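Local coordinates for catalase (Bacillus pumilus, PDB 4QOR), which breaks down hydrogen peroxide to water and dioxygen at a buried haem, as expected of a catalase, at residues 130-135 against 179-184. Residues are numbered along the deposited sequence; the frame is centred on the assembly and turned at random.
Sequences NNLPIF and TWLFSD. With HEM (protoporphyrin IX containing Fe), chain E; 2CH (2-chlorophenol), chain G.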
ATOM      1  N   ASN A 130     -19.685 -14.484 -17.659  1.00 21.61           N
ATOM      2  CA  ASN A 130     -18.825 -15.579 -18.053  1.00 22.40           C
ATOM      3  C   ASN A 130     -19.378 -16.167 -19.334  1.00 24.14           C
ATOM      4  O   ASN A 130     -20.513 -15.864 -19.694  1.00 27.87           O
ATOM      5  CB  ASN A 130     -18.826 -16.683 -16.975  1.00 22.94           C
ATOM      6  CG  ASN A 130     -17.781 -16.481 -15.888  1.00 23.24           C
ATOM      7  OD1 ASN A 130     -16.890 -15.656 -16.009  1.00 23.77           O
ATOM      8  ND2 ASN A 130     -17.881 -17.278 -14.829  1.00 22.90           N
ATOM      9  N   ASN A 131     -18.653 -17.070 -19.985  1.00 23.65           N
ATOM     10  CA  ASN A 131     -19.224 -17.777 -21.155  1.00 23.68           C
ATOM     11  C   ASN A 131     -20.356 -18.694 -20.783  1.00 23.52           C
ATOM     12  O   ASN A 131     -21.456 -18.596 -21.341  1.00 24.26           O
ATOM     13  CB  ASN A 131     -18.139 -18.510 -21.987  1.00 22.51           C
ATOM     14  CG  ASN A 131     -17.453 -19.607 -21.226  1.00 21.45           C
ATOM     15  OD1 ASN A 131     -17.301 -19.539 -20.004  1.00 22.37           O
ATOM     16  ND2 ASN A 131     -17.000 -20.604 -21.939  1.00 21.68           N
ATOM     17  N   LEU A 132     -20.129 -19.536 -19.776  1.00 23.82           N
ATOM     18  CA  LEU A 132     -21.149 -20.483 -19.321  1.00 23.49           C
ATOM     19  C   LEU A 132     -22.257 -19.770 -18.520  1.00 23.59           C
ATOM     20  O   LEU A 132     -21.996 -18.820 -17.800  1.00 21.65           O
ATOM     21  CB  LEU A 132     -20.538 -21.581 -18.469  1.00 24.29           C
ATOM     22  CG  LEU A 132     -19.349 -22.308 -19.101  1.00 25.57           C
ATOM     23  CD1 LEU A 132     -18.837 -23.366 -18.140  1.00 26.47           C
ATOM     24  CD2 LEU A 132     -19.710 -22.965 -20.412  1.00 25.03           C
ATOM     25  N   PRO A 133     -23.514 -20.242 -18.651  1.00 22.13           N
ATOM     26  CA  PRO A 133     -24.645 -19.436 -18.200  1.00 21.92           C
ATOM     27  C   PRO A 133     -25.068 -19.654 -16.735  1.00 22.38           C
ATOM     28  O   PRO A 133     -26.043 -18.996 -16.276  1.00 21.43           O
ATOM     29  CB  PRO A 133     -25.773 -19.843 -19.199  1.00 22.08           C
ATOM     30  CG  PRO A 133     -25.482 -21.251 -19.442  1.00 21.98           C
ATOM     31  CD  PRO A 133     -23.959 -21.352 -19.498  1.00 22.54           C
ATOM     32  N   ILE A 134     -24.382 -20.537 -16.011  1.00 21.60           N
ATOM     33  CA  ILE A 134     -24.738 -20.850 -14.616  1.00 22.20           C
ATOM     34  C   ILE A 134     -23.476 -20.822 -13.773  1.00 21.66           C
ATOM     35  O   ILE A 134     -22.396 -20.590 -14.290  1.00 22.30           O
ATOM     36  CB  ILE A 134     -25.410 -22.210 -14.486  1.00 23.34           C
ATOM     37  CG1 ILE A 134     -24.601 -23.303 -15.164  1.00 24.63           C
ATOM     38  CG2 ILE A 134     -26.777 -22.180 -15.159  1.00 25.63           C
ATOM     39  CD1 ILE A 134     -25.108 -24.699 -14.872  1.00 26.43           C
ATOM     40  N   PHE A 135     -23.598 -21.131 -12.501  1.00 20.68           N
ATOM     41  CA  PHE A 135     -22.442 -21.167 -11.649  1.00 21.22           C
ATOM     42  C   PHE A 135     -22.507 -22.359 -10.725  1.00 22.40           C
ATOM     43  O   PHE A 135     -23.506 -23.078 -10.698  1.00 19.93           O
ATOM     44  CB  PHE A 135     -22.322 -19.855 -10.854  1.00 20.91           C
ATOM     45  CG  PHE A 135     -20.918 -19.454 -10.532  1.00 21.36           C
ATOM     46  CD1 PHE A 135     -20.044 -19.098 -11.554  1.00 21.36           C
ATOM     47  CD2 PHE A 135     -20.486 -19.390  -9.234  1.00 21.82           C
ATOM     48  CE1 PHE A 135     -18.765 -18.697 -11.278  1.00 22.87           C
ATOM     49  CE2 PHE A 135     -19.184 -18.965  -8.936  1.00 22.74           C
ATOM     50  CZ  PHE A 135     -18.315 -18.682  -9.967  1.00 22.98           C
ATOM     51  N   THR A 179     -21.572 -30.319 -15.305  1.00 23.63           N
ATOM     52  CA  THR A 179     -22.085 -30.922 -16.507  1.00 23.56           C
ATOM     53  C   THR A 179     -21.868 -30.048 -17.769  1.00 23.71           C
ATOM     54  O   THR A 179     -21.787 -30.589 -18.883  1.00 24.01           O
ATOM     55  CB  THR A 179     -23.578 -31.243 -16.316  1.00 23.17           C
ATOM     56  OG1 THR A 179     -23.704 -32.077 -15.144  1.00 23.09           O
ATOM     57  CG2 THR A 179     -24.135 -31.952 -17.525  1.00 24.27           C
ATOM     58  N   TRP A 180     -21.774 -28.724 -17.604  1.00 22.30           N
ATOM     59  CA  TRP A 180     -21.361 -27.857 -18.697  1.00 22.75           C
ATOM     60  C   TRP A 180     -19.840 -27.794 -18.842  1.00 23.99           C
ATOM     61  O   TRP A 180     -19.304 -27.839 -19.957  1.00 23.63           O
ATOM     62  CB  TRP A 180     -21.869 -26.414 -18.485  1.00 23.56           C
ATOM     63  CG  TRP A 180     -23.302 -26.148 -18.710  1.00 24.92           C
ATOM     64  CD1 TRP A 180     -24.328 -26.506 -17.904  1.00 24.96           C
ATOM     65  CD2 TRP A 180     -23.891 -25.390 -19.792  1.00 24.88           C
ATOM     66  NE1 TRP A 180     -25.500 -26.048 -18.411  1.00 26.01           N
ATOM     67  CE2 TRP A 180     -25.260 -25.381 -19.583  1.00 26.21           C
ATOM     68  CE3 TRP A 180     -23.391 -24.778 -20.922  1.00 25.67           C
ATOM     69  CZ2 TRP A 180     -26.146 -24.768 -20.460  1.00 27.52           C
ATOM     70  CZ3 TRP A 180     -24.264 -24.162 -21.787  1.00 27.06           C
ATOM     71  CH2 TRP A 180     -25.623 -24.181 -21.566  1.00 27.13           C
ATOM     72  N   LEU A 181     -19.160 -27.604 -17.723  1.00 23.62           N
ATOM     73  CA  LEU A 181     -17.709 -27.295 -17.732  1.00 25.70           C
ATOM     74  C   LEU A 181     -16.864 -28.482 -18.217  1.00 26.34           C
ATOM     75  O   LEU A 181     -15.777 -28.291 -18.747  1.00 24.38           O
ATOM     76  CB  LEU A 181     -17.261 -26.896 -16.340  1.00 26.33           C
ATOM     77  CG  LEU A 181     -15.792 -26.505 -16.137  1.00 27.53           C
ATOM     78  CD1 LEU A 181     -15.438 -25.226 -16.852  1.00 28.10           C
ATOM     79  CD2 LEU A 181     -15.500 -26.405 -14.659  1.00 27.17           C
ATOM     80  N   PHE A 182     -17.375 -29.705 -18.038  1.00 25.95           N
ATOM     81  CA  PHE A 182     -16.682 -30.861 -18.493  1.00 26.51           C
ATOM     82  C   PHE A 182     -17.123 -31.347 -19.863  1.00 26.35           C
ATOM     83  O   PHE A 182     -16.586 -32.366 -20.373  1.00 27.63           O
ATOM     84  CB  PHE A 182     -16.718 -31.939 -17.410  1.00 28.30           C
ATOM     85  CG  PHE A 182     -15.679 -31.719 -16.355  1.00 28.08           C
ATOM     86  CD1 PHE A 182     -14.377 -32.118 -16.581  1.00 30.34           C
ATOM     87  CD2 PHE A 182     -15.980 -31.044 -15.204  1.00 28.32           C
ATOM     88  CE1 PHE A 182     -13.396 -31.861 -15.646  1.00 29.98           C
ATOM     89  CE2 PHE A 182     -15.005 -30.789 -14.258  1.00 28.66           C
ATOM     90  CZ  PHE A 182     -13.717 -31.223 -14.468  1.00 29.31           C
ATOM     91  N   SER A 183     -18.006 -30.605 -20.518  1.00 24.67           N
ATOM     92  CA  SER A 183     -18.113 -30.730 -21.972  1.00 24.30           C
ATOM     93  C   SER A 183     -16.877 -30.095 -22.552  1.00 23.87           C
ATOM     94  O   SER A 183     -16.046 -29.589 -21.812  1.00 25.35           O
ATOM     95  CB  SER A 183     -19.362 -30.052 -22.503  1.00 24.20           C
ATOM     96  OG  SER A 183     -19.243 -28.637 -22.563  1.00 25.16           O
ATOM     97  N   ASP A 184     -16.730 -30.108 -23.860  1.00 23.03           N
ATOM     98  CA  ASP A 184     -15.591 -29.457 -24.428  1.00 24.81           C
ATOM     99  C   ASP A 184     -15.688 -27.930 -24.377  1.00 24.98           C
ATOM    100  O   ASP A 184     -14.720 -27.244 -24.638  1.00 25.11           O
ATOM    101  CB  ASP A 184     -15.304 -29.942 -25.843  1.00 24.09           C
ATOM    102  CG  ASP A 184     -14.755 -31.401 -25.875  1.00 26.28           C
ATOM    103  OD1 ASP A 184     -14.155 -31.927 -24.898  1.00 23.52           O
ATOM    104  OD2 ASP A 184     -14.934 -32.004 -26.948  1.00 29.07           O
TER
HETATM  105  CHA HEM E 501     -13.180 -11.333 -11.476  0.50 17.89           C
HETATM  106  CHB HEM E 501     -15.261 -12.146  -7.145  0.50 18.55           C
HETATM  107  CHC HEM E 501     -18.623 -14.948  -9.392  0.50 19.54           C
HETATM  108  CHD HEM E 501     -17.125 -13.183 -13.648  0.50 18.06           C
HETATM  109  C1A HEM E 501     -13.432 -11.361 -10.126  0.50 17.94           C
HETATM  110  C2A HEM E 501     -12.635 -10.682  -9.162  0.50 17.18           C
HETATM  111  C3A HEM E 501     -13.236 -10.915  -7.959  0.50 17.25           C
HETATM  112  C4A HEM E 501     -14.406 -11.705  -8.152  0.50 17.93           C
HETATM  113  CMA HEM E 501     -12.788 -10.402  -6.627  0.50 16.81           C
HETATM  114  CAA HEM E 501     -11.392  -9.854  -9.421  0.50 16.22           C
HETATM  115  CBA HEM E 501     -11.870  -8.534 -10.044  0.50 15.92           C
HETATM  116  CGA HEM E 501     -10.844  -7.423 -10.176  0.50 15.60           C
HETATM  117  O1A HEM E 501     -11.070  -6.356 -10.855  0.50 14.83           O
HETATM  118  O2A HEM E 501      -9.774  -7.555  -9.572  0.50 15.00           O
HETATM  119  C1B HEM E 501     -16.372 -12.999  -7.392  0.50 19.16           C
HETATM  120  C2B HEM E 501     -17.231 -13.538  -6.368  0.50 19.58           C
HETATM  121  C3B HEM E 501     -18.144 -14.323  -7.002  0.50 19.42           C
HETATM  122  C4B HEM E 501     -17.847 -14.264  -8.441  0.50 19.37           C
HETATM  123  CMB HEM E 501     -17.215 -13.362  -4.875  0.50 19.39           C
HETATM  124  CAB HEM E 501     -19.240 -15.063  -6.389  0.50 19.50           C
HETATM  125  CBB HEM E 501     -19.491 -14.832  -5.117  0.50 20.00           C
HETATM  126  C1C HEM E 501     -18.505 -14.674 -10.731  0.50 19.15           C
HETATM  127  C2C HEM E 501     -19.556 -14.837 -11.624  0.50 19.43           C
HETATM  128  C3C HEM E 501     -19.145 -14.336 -12.845  0.50 18.61           C
HETATM  129  C4C HEM E 501     -17.843 -13.826 -12.675  0.50 19.04           C
HETATM  130  CMC HEM E 501     -20.869 -15.490 -11.252  0.50 19.23           C
HETATM  131  CAC HEM E 501     -19.913 -14.247 -14.073  0.50 18.82           C
HETATM  132  CBC HEM E 501     -21.222 -14.383 -13.998  0.50 18.68           C
HETATM  133  C1D HEM E 501     -15.924 -12.544 -13.333  0.50 18.52           C
HETATM  134  C2D HEM E 501     -15.118 -11.959 -14.403  0.50 18.33           C
HETATM  135  C3D HEM E 501     -14.018 -11.470 -13.812  0.50 18.02           C
HETATM  136  C4D HEM E 501     -14.151 -11.756 -12.381  0.50 18.07           C
HETATM  137  CMD HEM E 501     -15.506 -11.949 -15.865  0.50 18.45           C
HETATM  138  CAD HEM E 501     -12.895 -10.761 -14.501  0.50 17.75           C
HETATM  139  CBD HEM E 501     -13.316  -9.287 -14.609  0.50 17.35           C
HETATM  140  CGD HEM E 501     -12.157  -8.533 -15.175  0.50 17.60           C
HETATM  141  O1D HEM E 501     -12.072  -8.552 -16.414  0.50 17.97           O
HETATM  142  O2D HEM E 501     -11.303  -7.939 -14.430  0.50 16.80           O
HETATM  143  NA  HEM E 501     -14.522 -11.973  -9.485  0.50 18.16           N
HETATM  144  NB  HEM E 501     -16.801 -13.467  -8.595  0.50 19.22           N
HETATM  145  NC  HEM E 501     -17.528 -14.003 -11.354  0.50 18.81           N
HETATM  146  ND  HEM E 501     -15.311 -12.408 -12.156  0.50 18.18           N
HETATM  147 FE   HEM E 501     -15.977 -12.950 -10.484  0.50 20.57          FE
HETATM  148  C1  2CH G 503     -12.916 -25.903 -12.650  1.00 37.92           C
HETATM  149  C2  2CH G 503     -11.920 -25.311 -13.395  1.00 35.36           C
HETATM  150  C3  2CH G 503     -11.006 -26.167 -13.988  1.00 36.07           C
HETATM  151  C4  2CH G 503     -11.053 -27.563 -13.849  1.00 37.31           C
HETATM  152  C5  2CH G 503     -12.047 -28.180 -13.113  1.00 36.23           C
HETATM  153  C6  2CH G 503     -12.970 -27.362 -12.510  1.00 38.56           C
HETATM  154  O   2CH G 503     -13.902 -25.228 -12.015  1.00 38.45           O
HETATM  155 CL8  2CH G 503     -14.331 -27.912 -11.470  1.00 45.51          CL
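Leu132 and Trp180 mark the closest approach of the two backbones, their CA atoms 7.4 Å apart, where the loop 130-135 passes the last turn of helix 175-181 without a hydrogen bond between them. The indole of Trp180 carries most of the contact. Its CG lies anti to the carbonyl carbon (chi1 -74°), directing the indole to the loop, and chi2 of 74° turns one face of it to Pro133. Pro133 covers that face in a CH-pi contact: CD sits 3.7 Å from the centroid of the six-membered ring of Trp180 and 14° off its normal, while CG approaches CH2 at 3.6 Å. Ile134 reaches the pyrrole part of the indole, crossing it at about a right angle, with its extended CD1 3.6 Å from Trp180 CD1. At the benzo end Leu132 CD2 comes obliquely to Trp180 CE3 at 4.1 Å, and its other methyl, CD1, meets Leu181 CD1 at the same separation. With an alanine in place of Trp180, the ring face under Pro133 and Ile134 is gone, which is likely to open a gap between loop and helix. The other methyl of Leu181, CD2, lies 3.3 Å from O of the bound 2-chlorophenol, which Phe182 also touches. Just past the helix, Ser183 OG and N both donate to Trp180 O, the hydroxyl lying in the carbonyl plane. Phe135 and Asn130 lie against the haem, placing the loop between cofactor and helix. The loop leaves strand 123-130 of the antiparallel β-barrel characteristic of haem catalases and runs on to helix 143-150, which packs on Phe135; beyond helix 175-181, Phe182 rests on helix 434-448, and Lys428 makes a cation-pi contact with Trp180, linking the haem-side loop to the C-terminal helices.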